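Local coordinates for aldehyde dehydrogenase (Bartonella henselae, PDB 3I44), which probably catalyses the NAD(P)+-dependent oxidation of aldehydes to carboxylic acids, as a member of the aldehyde dehydrogenase family, at residues Asn134-Phe144 / Gly480-Leu489; Ile162-Pro170 / Asp240-Gly248. The protein carries 1 engineered substitution. All coordinates share one frame; numbering follows the deposited sequence.

Contact 1: Asn134-Phe144 / Gly480-Leu489; sequences NFIKAYKEFSF and GGLWGIKEFL
Ala-138 and Ile-485 meet where two helices of the aldehyde dehydrogenase fold cross. One is the last part of helix 117-141, the other the short helix 481-486. Their axes approach to 8.7 Å at a signed crossing angle of -77°. No hydrogen bond links the segments, and the contact is mainly apolar packing.

Backbone packing comes first. The CB of Ala-138 rests on the peptide that joins Gly-481 to Leu-482, 3.6 Å from Leu-482 N. Phe-135 lies against Gly-480 and Gly-481. Its CE1 is 3.5 Å from Gly-481 N, and the CA of Gly-484 sits at the ring edge. The CA atoms of Phe-135 and Gly-481 are 4.9 Å apart.

Aliphatic packing follows. Ile-485 points at helix 134-141, and its CD1 reaches both Ala-138 CB and the backbone N of Tyr-139. The Tyr-139 side chain crosses Ile-485 at about a right angle.

Aromatic side chains continue the contact past the helix end. Phe-142 carries CG anti to its backbone N (chi1 172°), which turns the ring toward the short helix. Leu-482 CD2 touches its CD1, and the extended Lys-486 chain brings CE to its CE1. Phe-142 also puts CE2 over the centre of the Phe-144 ring, 3.5 Å above the plane. Tyr-159 meets Phe-142 edge-to-face. The two methyls of Leu-489 divide between the rings: CD1 lies 3.5 Å from Phe-142 CZ, and CD2 lies 4.0 Å from Phe-144 CE2.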
ATOM      1  N   ASN A 134      -2.295   2.037  24.127  1.00 21.55           N
ATOM      2  CA  ASN A 134      -2.366   3.068  23.115  1.00 21.21           C
ATOM      3  C   ASN A 134      -3.412   2.753  22.011  1.00 21.15           C
ATOM      4  O   ASN A 134      -4.058   3.673  21.478  1.00 21.33           O
ATOM      5  CB  ASN A 134      -0.991   3.382  22.561  1.00 21.36           C
ATOM      6  CG  ASN A 134      -0.140   4.208  23.537  1.00 25.39           C
ATOM      7  OD1 ASN A 134      -0.622   5.120  24.189  1.00 28.09           O
ATOM      8  ND2 ASN A 134       1.132   3.905  23.593  1.00 29.74           N
ATOM      9  N   PHE A 135      -3.605   1.467  21.708  1.00 20.41           N
ATOM     10  CA  PHE A 135      -4.695   1.047  20.817  1.00 20.23           C
ATOM     11  C   PHE A 135      -6.068   1.310  21.473  1.00 20.44           C
ATOM     12  O   PHE A 135      -6.974   1.798  20.837  1.00 19.65           O
ATOM     13  CB  PHE A 135      -4.581  -0.446  20.455  1.00 19.58           C
ATOM     14  CG  PHE A 135      -3.480  -0.732  19.449  1.00 19.86           C
ATOM     15  CD1 PHE A 135      -3.479  -0.107  18.212  1.00 18.64           C
ATOM     16  CD2 PHE A 135      -2.457  -1.579  19.751  1.00 17.12           C
ATOM     17  CE1 PHE A 135      -2.492  -0.376  17.295  1.00 21.32           C
ATOM     18  CE2 PHE A 135      -1.454  -1.826  18.839  1.00 20.04           C
ATOM     19  CZ  PHE A 135      -1.467  -1.231  17.620  1.00 19.16           C
ATOM     20  N   ILE A 136      -6.194   0.978  22.748  1.00 20.33           N
ATOM     21  CA  ILE A 136      -7.408   1.277  23.503  1.00 20.46           C
ATOM     22  C   ILE A 136      -7.776   2.755  23.435  1.00 20.60           C
ATOM     23  O   ILE A 136      -8.911   3.076  23.072  1.00 21.49           O
ATOM     24  CB  ILE A 136      -7.287   0.806  24.958  1.00 20.50           C
ATOM     25  CG1 ILE A 136      -7.425  -0.718  25.012  1.00 19.51           C
ATOM     26  CG2 ILE A 136      -8.345   1.487  25.851  1.00 20.37           C
ATOM     27  CD1 ILE A 136      -6.942  -1.312  26.319  1.00 17.13           C
ATOM     28  N   LYS A 137      -6.837   3.636  23.774  1.00 21.48           N
ATOM     29  CA  LYS A 137      -7.057   5.067  23.669  1.00 22.50           C
ATOM     30  C   LYS A 137      -7.466   5.474  22.252  1.00 23.09           C
ATOM     31  O   LYS A 137      -8.452   6.213  22.080  1.00 21.80           O
ATOM     32  CB  LYS A 137      -5.841   5.879  24.119  1.00 23.12           C
ATOM     33  CG  LYS A 137      -6.041   7.414  23.905  1.00 26.85           C
ATOM     34  CD  LYS A 137      -4.926   8.253  24.510  1.00 31.71           C
ATOM     35  CE  LYS A 137      -5.221   9.764  24.326  1.00 35.26           C
ATOM     36  NZ  LYS A 137      -3.916  10.518  24.310  1.00 37.53           N
ATOM     37  N   ALA A 138      -6.716   5.007  21.246  1.00 22.59           N
ATOM     38  CA  ALA A 138      -7.039   5.324  19.848  1.00 23.18           C
ATOM     39  C   ALA A 138      -8.446   4.835  19.485  1.00 23.78           C
ATOM     40  O   ALA A 138      -9.204   5.570  18.890  1.00 23.81           O
ATOM     41  CB  ALA A 138      -5.982   4.739  18.858  1.00 23.02           C
ATOM     42  N   TYR A 139      -8.803   3.619  19.891  1.00 23.80           N
ATOM     43  CA  TYR A 139     -10.100   3.045  19.510  1.00 24.92           C
ATOM     44  C   TYR A 139     -11.256   3.882  20.029  1.00 26.30           C
ATOM     45  O   TYR A 139     -12.268   4.020  19.359  1.00 25.22           O
ATOM     46  CB  TYR A 139     -10.274   1.662  20.069  1.00 23.90           C
ATOM     47  CG  TYR A 139     -11.251   0.768  19.343  1.00 23.95           C
ATOM     48  CD1 TYR A 139     -11.123   0.507  17.966  1.00 22.15           C
ATOM     49  CD2 TYR A 139     -12.243   0.090  20.038  1.00 23.96           C
ATOM     50  CE1 TYR A 139     -11.989  -0.376  17.318  1.00 21.49           C
ATOM     51  CE2 TYR A 139     -13.099  -0.802  19.391  1.00 22.33           C
ATOM     52  CZ  TYR A 139     -12.958  -1.042  18.042  1.00 19.16           C
ATOM     53  OH  TYR A 139     -13.814  -1.924  17.401  1.00 19.97           O
ATOM     54  N   LYS A 140     -11.086   4.408  21.233  1.00 28.26           N
ATOM     55  CA  LYS A 140     -12.089   5.271  21.847  1.00 30.62           C
ATOM     56  C   LYS A 140     -12.286   6.562  21.045  1.00 31.13           C
ATOM     57  O   LYS A 140     -13.399   7.032  20.951  1.00 32.42           O
ATOM     58  CB  LYS A 140     -11.767   5.501  23.340  1.00 30.67           C
ATOM     59  CG  LYS A 140     -12.295   4.341  24.204  1.00 33.25           C
ATOM     60  CD  LYS A 140     -11.387   3.943  25.407  1.00 36.48           C
ATOM     61  CE  LYS A 140     -11.639   4.747  26.681  1.00 38.26           C
ATOM     62  NZ  LYS A 140     -10.653   4.384  27.763  1.00 39.52           N
ATOM     63  N   GLU A 141     -11.246   7.085  20.407  1.00 31.72           N
ATOM     64  CA  GLU A 141     -11.400   8.225  19.495  1.00 33.01           C
ATOM     65  C   GLU A 141     -11.877   7.899  18.071  1.00 31.82           C
ATOM     66  O   GLU A 141     -12.135   8.806  17.291  1.00 32.07           O
ATOM     67  CB  GLU A 141     -10.079   9.013  19.395  1.00 33.93           C
ATOM     68  CG  GLU A 141      -9.595   9.592  20.751  1.00 39.43           C
ATOM     69  CD  GLU A 141     -10.662  10.457  21.452  1.00 46.21           C
ATOM     70  OE1 GLU A 141     -10.811  11.656  21.087  1.00 50.92           O
ATOM     71  OE2 GLU A 141     -11.354   9.936  22.364  1.00 49.96           O
ATOM     72  N   PHE A 142     -11.961   6.624  17.712  1.00 30.20           N
ATOM     73  CA  PHE A 142     -12.208   6.240  16.321  1.00 28.50           C
ATOM     74  C   PHE A 142     -13.665   5.952  16.144  1.00 27.85           C
ATOM     75  O   PHE A 142     -14.302   5.423  17.030  1.00 27.17           O
ATOM     76  CB  PHE A 142     -11.397   4.986  15.997  1.00 27.97           C
ATOM     77  CG  PHE A 142     -11.688   4.382  14.669  1.00 26.19           C
ATOM     78  CD1 PHE A 142     -11.209   4.958  13.514  1.00 27.73           C
ATOM     79  CD2 PHE A 142     -12.364   3.168  14.580  1.00 28.55           C
ATOM     80  CE1 PHE A 142     -11.467   4.373  12.275  1.00 26.25           C
ATOM     81  CE2 PHE A 142     -12.620   2.590  13.361  1.00 27.26           C
ATOM     82  CZ  PHE A 142     -12.160   3.198  12.202  1.00 26.79           C
ATOM     83  N   SER A 143     -14.192   6.258  14.972  1.00 27.65           N
ATOM     84  CA  SER A 143     -15.552   5.843  14.624  1.00 26.96           C
ATOM     85  C   SER A 143     -15.542   5.104  13.281  1.00 26.08           C
ATOM     86  O   SER A 143     -14.825   5.507  12.380  1.00 25.40           O
ATOM     87  CB  SER A 143     -16.475   7.054  14.570  1.00 26.84           C
ATOM     88  OG  SER A 143     -17.714   6.638  14.049  1.00 29.05           O
ATOM     89  N   PHE A 144     -16.352   4.050  13.152  1.00 25.21           N
ATOM     90  CA  PHE A 144     -16.416   3.256  11.900  1.00 26.12           C
ATOM     91  C   PHE A 144     -17.177   3.950  10.761  1.00 26.46           C
ATOM     92  O   PHE A 144     -17.161   3.486   9.626  1.00 25.80           O
ATOM     93  CB  PHE A 144     -16.985   1.861  12.164  1.00 25.48           C
ATOM     94  CG  PHE A 144     -16.001   0.951  12.845  1.00 27.14           C
ATOM     95  CD1 PHE A 144     -15.831   0.994  14.228  1.00 25.92           C
ATOM     96  CD2 PHE A 144     -15.218   0.079  12.103  1.00 25.32           C
ATOM     97  CE1 PHE A 144     -14.912   0.163  14.853  1.00 25.03           C
ATOM     98  CE2 PHE A 144     -14.295  -0.761  12.728  1.00 25.88           C
ATOM     99  CZ  PHE A 144     -14.140  -0.709  14.111  1.00 25.85           C
ATOM    100  N   GLY A 480       0.634   1.004  15.079  1.00 17.79           N
ATOM    101  CA  GLY A 480       0.415   1.705  16.327  1.00 17.96           C
ATOM    102  C   GLY A 480      -0.693   2.750  16.261  1.00 19.01           C
ATOM    103  O   GLY A 480      -0.912   3.402  15.224  1.00 18.12           O
ATOM    104  N   GLY A 481      -1.383   2.934  17.392  1.00 20.16           N
ATOM    105  CA  GLY A 481      -2.459   3.915  17.470  1.00 20.78           C
ATOM    106  C   GLY A 481      -3.481   3.813  16.337  1.00 21.84           C
ATOM    107  O   GLY A 481      -3.837   2.718  15.855  1.00 21.29           O
ATOM    108  N   LEU A 482      -3.930   4.974  15.877  1.00 22.85           N
ATOM    109  CA  LEU A 482      -4.995   5.010  14.874  1.00 23.62           C
ATOM    110  C   LEU A 482      -4.497   4.494  13.527  1.00 22.59           C
ATOM    111  O   LEU A 482      -5.250   3.849  12.790  1.00 21.17           O
ATOM    112  CB  LEU A 482      -5.498   6.430  14.667  1.00 24.62           C
ATOM    113  CG  LEU A 482      -6.849   6.740  15.286  1.00 29.28           C
ATOM    114  CD1 LEU A 482      -7.053   8.267  15.243  1.00 33.60           C
ATOM    115  CD2 LEU A 482      -7.912   5.984  14.502  1.00 32.42           C
ATOM    116  N   TRP A 483      -3.239   4.807  13.217  1.00 21.00           N
ATOM    117  CA  TRP A 483      -2.636   4.376  11.958  1.00 21.15           C
ATOM    118  C   TRP A 483      -2.745   2.859  11.866  1.00 20.75           C
ATOM    119  O   TRP A 483      -3.123   2.316  10.823  1.00 20.05           O
ATOM    120  CB  TRP A 483      -1.165   4.815  11.855  1.00 21.71           C
ATOM    121  CG  TRP A 483      -0.944   6.281  11.416  1.00 24.71           C
ATOM    122  CD1 TRP A 483      -0.884   6.764  10.120  1.00 24.92           C
ATOM    123  CD2 TRP A 483      -0.753   7.409  12.264  1.00 28.36           C
ATOM    124  NE1 TRP A 483      -0.659   8.103  10.127  1.00 30.05           N
ATOM    125  CE2 TRP A 483      -0.587   8.537  11.426  1.00 30.12           C
ATOM    126  CE3 TRP A 483      -0.709   7.579  13.648  1.00 30.64           C
ATOM    127  CZ2 TRP A 483      -0.363   9.814  11.924  1.00 32.74           C
ATOM    128  CZ3 TRP A 483      -0.509   8.862  14.153  1.00 33.71           C
ATOM    129  CH2 TRP A 483      -0.335   9.967  13.285  1.00 34.93           C
ATOM    130  N   GLY A 484      -2.455   2.188  12.981  1.00 20.29           N
ATOM    131  CA  GLY A 484      -2.332   0.752  13.007  1.00 20.09           C
ATOM    132  C   GLY A 484      -3.671   0.065  12.877  1.00 20.07           C
ATOM    133  O   GLY A 484      -3.782  -0.955  12.191  1.00 19.81           O
ATOM    134  N   ILE A 485      -4.691   0.646  13.519  1.00 19.57           N
ATOM    135  CA  ILE A 485      -6.069   0.148  13.402  1.00 18.90           C
ATOM    136  C   ILE A 485      -6.535   0.223  11.932  1.00 18.68           C
ATOM    137  O   ILE A 485      -7.175  -0.722  11.429  1.00 16.50           O
ATOM    138  CB  ILE A 485      -7.058   0.921  14.321  1.00 19.05           C
ATOM    139  CG1 ILE A 485      -6.766   0.603  15.789  1.00 18.82           C
ATOM    140  CG2 ILE A 485      -8.499   0.521  14.014  1.00 17.46           C
ATOM    141  CD1 ILE A 485      -7.333   1.583  16.802  1.00 21.97           C
ATOM    142  N   LYS A 486      -6.209   1.341  11.270  1.00 17.60           N
ATOM    143  CA  LYS A 486      -6.651   1.568   9.886  1.00 19.11           C
ATOM    144  C   LYS A 486      -5.971   0.664   8.846  1.00 18.60           C
ATOM    145  O   LYS A 486      -6.550   0.419   7.784  1.00 18.93           O
ATOM    146  CB  LYS A 486      -6.500   3.027   9.454  1.00 18.54           C
ATOM    147  CG  LYS A 486      -7.566   3.893  10.083  1.00 22.77           C
ATOM    148  CD  LYS A 486      -7.293   5.376   9.950  1.00 22.43           C
ATOM    149  CE  LYS A 486      -8.499   6.169  10.397  1.00 24.31           C
ATOM    150  NZ  LYS A 486      -8.240   7.651  10.275  1.00 26.58           N
ATOM    151  N   GLU A 487      -4.756   0.203   9.109  1.00 18.40           N
ATOM    152  CA  GLU A 487      -4.149  -0.765   8.206  1.00 19.25           C
ATOM    153  C   GLU A 487      -5.000  -2.043   8.089  1.00 18.55           C
ATOM    154  O   GLU A 487      -4.867  -2.771   7.115  1.00 18.55           O
ATOM    155  CB  GLU A 487      -2.725  -1.143   8.656  1.00 20.01           C
ATOM    156  CG  GLU A 487      -1.679  -0.030   8.609  1.00 23.36           C
ATOM    157  CD  GLU A 487      -0.240  -0.580   8.654  1.00 26.46           C
ATOM    158  OE1 GLU A 487       0.060  -1.452   9.511  1.00 26.95           O
ATOM    159  OE2 GLU A 487       0.573  -0.134   7.821  1.00 28.08           O
ATOM    160  N   PHE A 488      -5.863  -2.330   9.065  1.00 19.10           N
ATOM    161  CA  PHE A 488      -6.734  -3.534   9.004  1.00 19.40           C
ATOM    162  C   PHE A 488      -8.180  -3.255   8.525  1.00 19.28           C
ATOM    163  O   PHE A 488      -9.086  -4.116   8.647  1.00 18.84           O
ATOM    164  CB  PHE A 488      -6.694  -4.280  10.341  1.00 20.25           C
ATOM    165  CG  PHE A 488      -5.350  -4.930  10.607  1.00 20.85           C
ATOM    166  CD1 PHE A 488      -5.044  -6.169  10.060  1.00 22.75           C
ATOM    167  CD2 PHE A 488      -4.387  -4.285  11.386  1.00 19.41           C
ATOM    168  CE1 PHE A 488      -3.784  -6.748  10.276  1.00 22.00           C
ATOM    169  CE2 PHE A 488      -3.135  -4.860  11.616  1.00 20.09           C
ATOM    170  CZ  PHE A 488      -2.834  -6.082  11.061  1.00 21.37           C
ATOM    171  N   LEU A 489      -8.377  -2.060   7.968  1.00 17.75           N
ATOM    172  CA  LEU A 489      -9.703  -1.629   7.472  1.00 17.59           C
ATOM    173  C   LEU A 489      -9.635  -1.243   6.006  1.00 17.59           C
ATOM    174  O   LEU A 489      -8.646  -0.668   5.585  1.00 17.76           O
ATOM    175  CB  LEU A 489     -10.166  -0.380   8.262  1.00 17.51           C
ATOM    176  CG  LEU A 489     -10.394  -0.697   9.747  1.00 17.28           C
ATOM    177  CD1 LEU A 489     -10.557   0.562  10.625  1.00 15.31           C
ATOM    178  CD2 LEU A 489     -11.590  -1.632   9.865  1.00 16.31           C
TER

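Contact 2: Ile162-Pro170 / Asp240-Gly248. Engineered in segment 240-248: Glu-242 (natural residue Gly).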
ATOM      1  N   ILE A 162     -10.883  -5.576   6.799  1.00 20.78           N
ATOM      2  CA  ILE A 162     -10.286  -5.987   5.514  1.00 20.13           C
ATOM      3  C   ILE A 162     -10.561  -7.480   5.237  1.00 20.70           C
ATOM      4  O   ILE A 162     -10.732  -7.879   4.075  1.00 20.86           O
ATOM      5  CB  ILE A 162      -8.777  -5.607   5.405  1.00 20.27           C
ATOM      6  CG1 ILE A 162      -8.348  -5.582   3.929  1.00 20.84           C
ATOM      7  CG2 ILE A 162      -7.895  -6.549   6.237  1.00 17.29           C
ATOM      8  CD1 ILE A 162      -6.976  -4.837   3.605  1.00 20.55           C
ATOM      9  N   GLY A 163     -10.660  -8.277   6.297  1.00 20.40           N
ATOM     10  CA  GLY A 163     -10.942  -9.712   6.163  1.00 20.78           C
ATOM     11  C   GLY A 163     -10.067 -10.588   7.039  1.00 20.17           C
ATOM     12  O   GLY A 163      -9.742 -10.231   8.168  1.00 20.39           O
ATOM     13  N   VAL A 164      -9.694 -11.760   6.509  1.00 20.15           N
ATOM     14  CA  VAL A 164      -8.858 -12.701   7.197  1.00 19.43           C
ATOM     15  C   VAL A 164      -7.438 -12.319   6.845  1.00 19.30           C
ATOM     16  O   VAL A 164      -7.133 -12.136   5.695  1.00 19.05           O
ATOM     17  CB  VAL A 164      -9.153 -14.172   6.800  1.00 20.06           C
ATOM     18  CG1 VAL A 164      -8.389 -15.112   7.708  1.00 22.39           C
ATOM     19  CG2 VAL A 164     -10.654 -14.510   6.876  1.00 18.87           C
ATOM     20  N   VAL A 165      -6.570 -12.177   7.844  1.00 19.46           N
ATOM     21  CA  VAL A 165      -5.239 -11.641   7.639  1.00 18.68           C
ATOM     22  C   VAL A 165      -4.153 -12.560   8.127  1.00 19.67           C
ATOM     23  O   VAL A 165      -4.332 -13.361   9.064  1.00 18.46           O
ATOM     24  CB  VAL A 165      -5.113 -10.238   8.275  1.00 19.65           C
ATOM     25  CG1 VAL A 165      -6.254  -9.356   7.726  1.00 16.43           C
ATOM     26  CG2 VAL A 165      -5.201 -10.313   9.817  1.00 16.66           C
ATOM     27  N   GLY A 166      -2.996 -12.413   7.479  1.00 19.60           N
ATOM     28  CA  GLY A 166      -1.762 -13.110   7.865  1.00 19.85           C
ATOM     29  C   GLY A 166      -0.790 -12.201   8.578  1.00 18.97           C
ATOM     30  O   GLY A 166      -0.490 -11.098   8.112  1.00 20.74           O
ATOM     31  N   LEU A 167      -0.296 -12.670   9.718  1.00 18.67           N
ATOM     32  CA  LEU A 167       0.592 -11.905  10.588  1.00 18.13           C
ATOM     33  C   LEU A 167       1.881 -12.666  10.775  1.00 18.40           C
ATOM     34  O   LEU A 167       1.855 -13.820  11.170  1.00 17.77           O
ATOM     35  CB  LEU A 167      -0.068 -11.645  11.948  1.00 17.65           C
ATOM     36  CG  LEU A 167      -1.493 -11.054  11.960  1.00 18.63           C
ATOM     37  CD1 LEU A 167      -1.970 -10.754  13.376  1.00 17.21           C
ATOM     38  CD2 LEU A 167      -1.541  -9.755  11.084  1.00 16.53           C
ATOM     39  N   ILE A 168       3.018 -12.013  10.516  1.00 18.01           N
ATOM     40  CA  ILE A 168       4.322 -12.679  10.622  1.00 19.36           C
ATOM     41  C   ILE A 168       5.273 -11.808  11.404  1.00 20.64           C
ATOM     42  O   ILE A 168       5.467 -10.634  11.063  1.00 19.80           O
ATOM     43  CB  ILE A 168       4.941 -13.005   9.241  1.00 19.19           C
ATOM     44  CG1 ILE A 168       4.064 -13.989   8.481  1.00 18.90           C
ATOM     45  CG2 ILE A 168       6.402 -13.547   9.384  1.00 19.22           C
ATOM     46  CD1 ILE A 168       4.464 -14.170   6.999  1.00 21.22           C
ATOM     47  N   THR A 169       5.813 -12.366  12.491  1.00 20.36           N
ATOM     48  CA  THR A 169       6.572 -11.560  13.435  1.00 20.45           C
ATOM     49  C   THR A 169       7.971 -12.151  13.633  1.00 21.20           C
ATOM     50  O   THR A 169       8.161 -13.347  13.474  1.00 21.17           O
ATOM     51  CB  THR A 169       5.850 -11.498  14.784  1.00 19.72           C
ATOM     52  OG1 THR A 169       5.571 -12.819  15.226  1.00 21.83           O
ATOM     53  CG2 THR A 169       4.528 -10.725  14.684  1.00 17.21           C
ATOM     54  N   PRO A 170       8.941 -11.322  14.029  1.00 21.95           N
ATOM     55  CA  PRO A 170      10.312 -11.778  14.203  1.00 21.87           C
ATOM     56  C   PRO A 170      10.649 -12.058  15.686  1.00 22.09           C
ATOM     57  O   PRO A 170       9.738 -12.131  16.531  1.00 21.28           O
ATOM     58  CB  PRO A 170      11.096 -10.595  13.653  1.00 22.91           C
ATOM     59  CG  PRO A 170      10.291  -9.420  14.110  1.00 21.77           C
ATOM     60  CD  PRO A 170       8.854  -9.870  14.238  1.00 22.25           C
ATOM     61  N   ASP A 240      -7.222 -17.025   0.364  1.00 26.73           N
ATOM     62  CA  ASP A 240      -8.225 -16.664   1.379  1.00 26.94           C
ATOM     63  C   ASP A 240      -7.743 -15.623   2.413  1.00 26.54           C
ATOM     64  O   ASP A 240      -8.473 -15.321   3.357  1.00 26.42           O
ATOM     65  CB  ASP A 240      -8.706 -17.888   2.139  1.00 27.02           C
ATOM     66  CG  ASP A 240      -9.529 -18.839   1.278  1.00 28.56           C
ATOM     67  OD1 ASP A 240     -10.138 -18.417   0.295  1.00 30.26           O
ATOM     68  OD2 ASP A 240      -9.546 -20.030   1.593  1.00 31.91           O
ATOM     69  N   LEU A 241      -6.525 -15.103   2.256  1.00 25.38           N
ATOM     70  CA  LEU A 241      -6.089 -13.977   3.092  1.00 25.22           C
ATOM     71  C   LEU A 241      -6.152 -12.702   2.287  1.00 24.76           C
ATOM     72  O   LEU A 241      -5.757 -12.665   1.119  1.00 24.32           O
ATOM     73  CB  LEU A 241      -4.686 -14.187   3.657  1.00 25.35           C
ATOM     74  CG  LEU A 241      -4.472 -15.427   4.533  1.00 25.27           C
ATOM     75  CD1 LEU A 241      -2.961 -15.461   5.017  1.00 23.71           C
ATOM     76  CD2 LEU A 241      -5.462 -15.485   5.683  1.00 23.64           C
ATOM     77  N   GLU A 242      -6.645 -11.638   2.894  1.00 23.89           N
ATOM     78  CA  GLU A 242      -6.758 -10.402   2.144  1.00 24.09           C
ATOM     79  C   GLU A 242      -5.617  -9.405   2.452  1.00 23.09           C
ATOM     80  O   GLU A 242      -5.422  -8.404   1.753  1.00 23.08           O
ATOM     81  CB  GLU A 242      -8.175  -9.857   2.282  1.00 25.50           C
ATOM     82  CG  GLU A 242      -8.954  -9.936   0.867  1.00 31.34           C
ATOM     83  CD  GLU A 242      -8.833  -8.599   0.208  1.00 38.32           C
ATOM     84  OE1 GLU A 242      -7.913  -8.346  -0.637  1.00 34.68           O
ATOM     85  OE2 GLU A 242      -9.633  -7.735   0.687  1.00 47.60           O
ATOM     86  N   MET A 243      -4.808  -9.734   3.445  1.00 22.20           N
ATOM     87  CA  MET A 243      -3.713  -8.867   3.856  1.00 21.85           C
ATOM     88  C   MET A 243      -2.643  -9.639   4.556  1.00 22.05           C
ATOM     89  O   MET A 243      -2.933 -10.598   5.262  1.00 22.38           O
ATOM     90  CB  MET A 243      -4.241  -7.799   4.816  1.00 22.47           C
ATOM     91  CG  MET A 243      -3.165  -7.055   5.578  1.00 24.03           C
ATOM     92  SD  MET A 243      -3.941  -5.791   6.485  1.00 30.06           S
ATOM     93  CE  MET A 243      -2.508  -5.017   7.334  1.00 23.15           C
ATOM     94  N   ILE A 244      -1.398  -9.201   4.374  1.00 21.89           N
ATOM     95  CA  ILE A 244      -0.270  -9.713   5.126  1.00 22.45           C
ATOM     96  C   ILE A 244       0.424  -8.551   5.828  1.00 21.39           C
ATOM     97  O   ILE A 244       0.812  -7.582   5.155  1.00 20.53           O
ATOM     98  CB  ILE A 244       0.793 -10.364   4.241  1.00 23.34           C
ATOM     99  CG1 ILE A 244       0.233 -11.634   3.647  1.00 26.38           C
ATOM    100  CG2 ILE A 244       2.033 -10.755   5.094  1.00 23.59           C
ATOM    101  CD1 ILE A 244      -0.007 -12.712   4.653  1.00 31.21           C
ATOM    102  N   SER A 245       0.566  -8.677   7.156  1.00 20.23           N
ATOM    103  CA  SER A 245       1.372  -7.768   7.957  1.00 20.68           C
ATOM    104  C   SER A 245       2.663  -8.467   8.342  1.00 20.52           C
ATOM    105  O   SER A 245       2.641  -9.442   9.067  1.00 19.33           O
ATOM    106  CB  SER A 245       0.628  -7.288   9.201  1.00 19.91           C
ATOM    107  OG  SER A 245       1.414  -6.306   9.842  1.00 20.36           O
ATOM    108  N   PHE A 246       3.789  -7.929   7.880  1.00 20.19           N
ATOM    109  CA  PHE A 246       5.071  -8.577   8.071  1.00 20.74           C
ATOM    110  C   PHE A 246       6.119  -7.637   8.675  1.00 19.76           C
ATOM    111  O   PHE A 246       6.283  -6.523   8.240  1.00 18.69           O
ATOM    112  CB  PHE A 246       5.585  -9.143   6.723  1.00 20.58           C
ATOM    113  CG  PHE A 246       7.002  -9.660   6.771  1.00 20.51           C
ATOM    114  CD1 PHE A 246       7.257 -10.986   7.048  1.00 20.82           C
ATOM    115  CD2 PHE A 246       8.068  -8.823   6.533  1.00 19.82           C
ATOM    116  CE1 PHE A 246       8.561 -11.458   7.094  1.00 22.91           C
ATOM    117  CE2 PHE A 246       9.358  -9.283   6.563  1.00 21.69           C
ATOM    118  CZ  PHE A 246       9.608 -10.600   6.872  1.00 23.72           C
ATOM    119  N   THR A 247       6.785  -8.115   9.706  1.00 20.14           N
ATOM    120  CA  THR A 247       7.930  -7.423  10.301  1.00 20.18           C
ATOM    121  C   THR A 247       9.129  -8.373  10.207  1.00 20.32           C
ATOM    122  O   THR A 247       9.036  -9.528  10.602  1.00 18.70           O
ATOM    123  CB  THR A 247       7.650  -7.085  11.767  1.00 20.52           C
ATOM    124  OG1 THR A 247       6.515  -6.208  11.825  1.00 20.68           O
ATOM    125  CG2 THR A 247       8.856  -6.429  12.430  1.00 19.87           C
ATOM    126  N   GLY A 248      10.220  -7.886   9.638  1.00 21.80           N
ATOM    127  CA  GLY A 248      11.405  -8.728   9.393  1.00 22.93           C
ATOM    128  C   GLY A 248      12.423  -8.077   8.474  1.00 23.04           C
ATOM    129  O   GLY A 248      12.447  -6.871   8.347  1.00 23.22           O
TER
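Val-164 to Ile-168 pairs in parallel with the strand 243-247 and the residues just before it. The strand directions differ by 16°.

Five backbone hydrogen bonds join the segments. Val-164 O accepts from Glu-242 N, and Gly-166 N gives a nearly straight bond to Met-243 O (2.9 Å, 178° at the hydrogen). Gly-166 O then takes Ser-245 N at 2.8 Å. Ile-168 N donates to Ser-245 O, and Ile-168 O accepts from Thr-247 N. Gly-166 and Ile-168 thus use both N and O. Met-243 N is buried without a partner.

Apolar side chains pack on both faces. On one, Val-165 and Met-243 lie side by side, with CG1 of Val-165 3.9 Å from CB of Met-243. Leu-167 CD2 touches Ser-245 CB on the same face. On the other, Ile-168 CG2 is 3.6 Å from Phe-246 CD1. Gly-166 has no side chain, and Ile-244 CD1 packs 3.7 Å from its CA. The chi1 and chi2 of Ile-244, both -68°, bend CD1 toward Gly-166. Helix 250-261 covers this face through Ile-256.

Polar ends turn to other partners. Ser-245 OG and Thr-247 OG1 are both hydrogen-bonded to Lys-181 NZ. Glu-242 is an engineered residue whose OE2 makes salt bridges to Arg-476 and Arg-451 of the second subunit.

At the far end, Pro-170 CG meets Thr-247 CG2 at 3.7 Å. Strand 156-168 also pairs in parallel with 191-195, and 243-247 with 266-270. This parallel core, with helices 174-188 and 250-261 touching its side chains, is consistent with the Rossmann-type nucleotide-binding domain of aldehyde dehydrogenases.

In the fold
Contact 1 and contact 2 have centres about 17 Å apart and meet mainly through Phe-488. Its carbonyl O probably accepts a hydrogen bond from Ile-162 N (3.0 Å). The Phe-488 ring packs on contact 2, with CE1 3.6 Å from Met-243 CE and 3.8 Å from Leu-167 CD2. The turn 486-489 thus leads from the helix pair of contact 1 to the parallel strands of contact 2. Strand 489-494 then joins the same sheet, antiparallel to 156-168. Arg-266 NH1 is hydrogen-bonded to Glu-487 O and Leu-489 O, and the side chain of Arg-266 touches Met-243. The bound sodium ion is about 12 Å from the side chain of Pro-170 in contact 2.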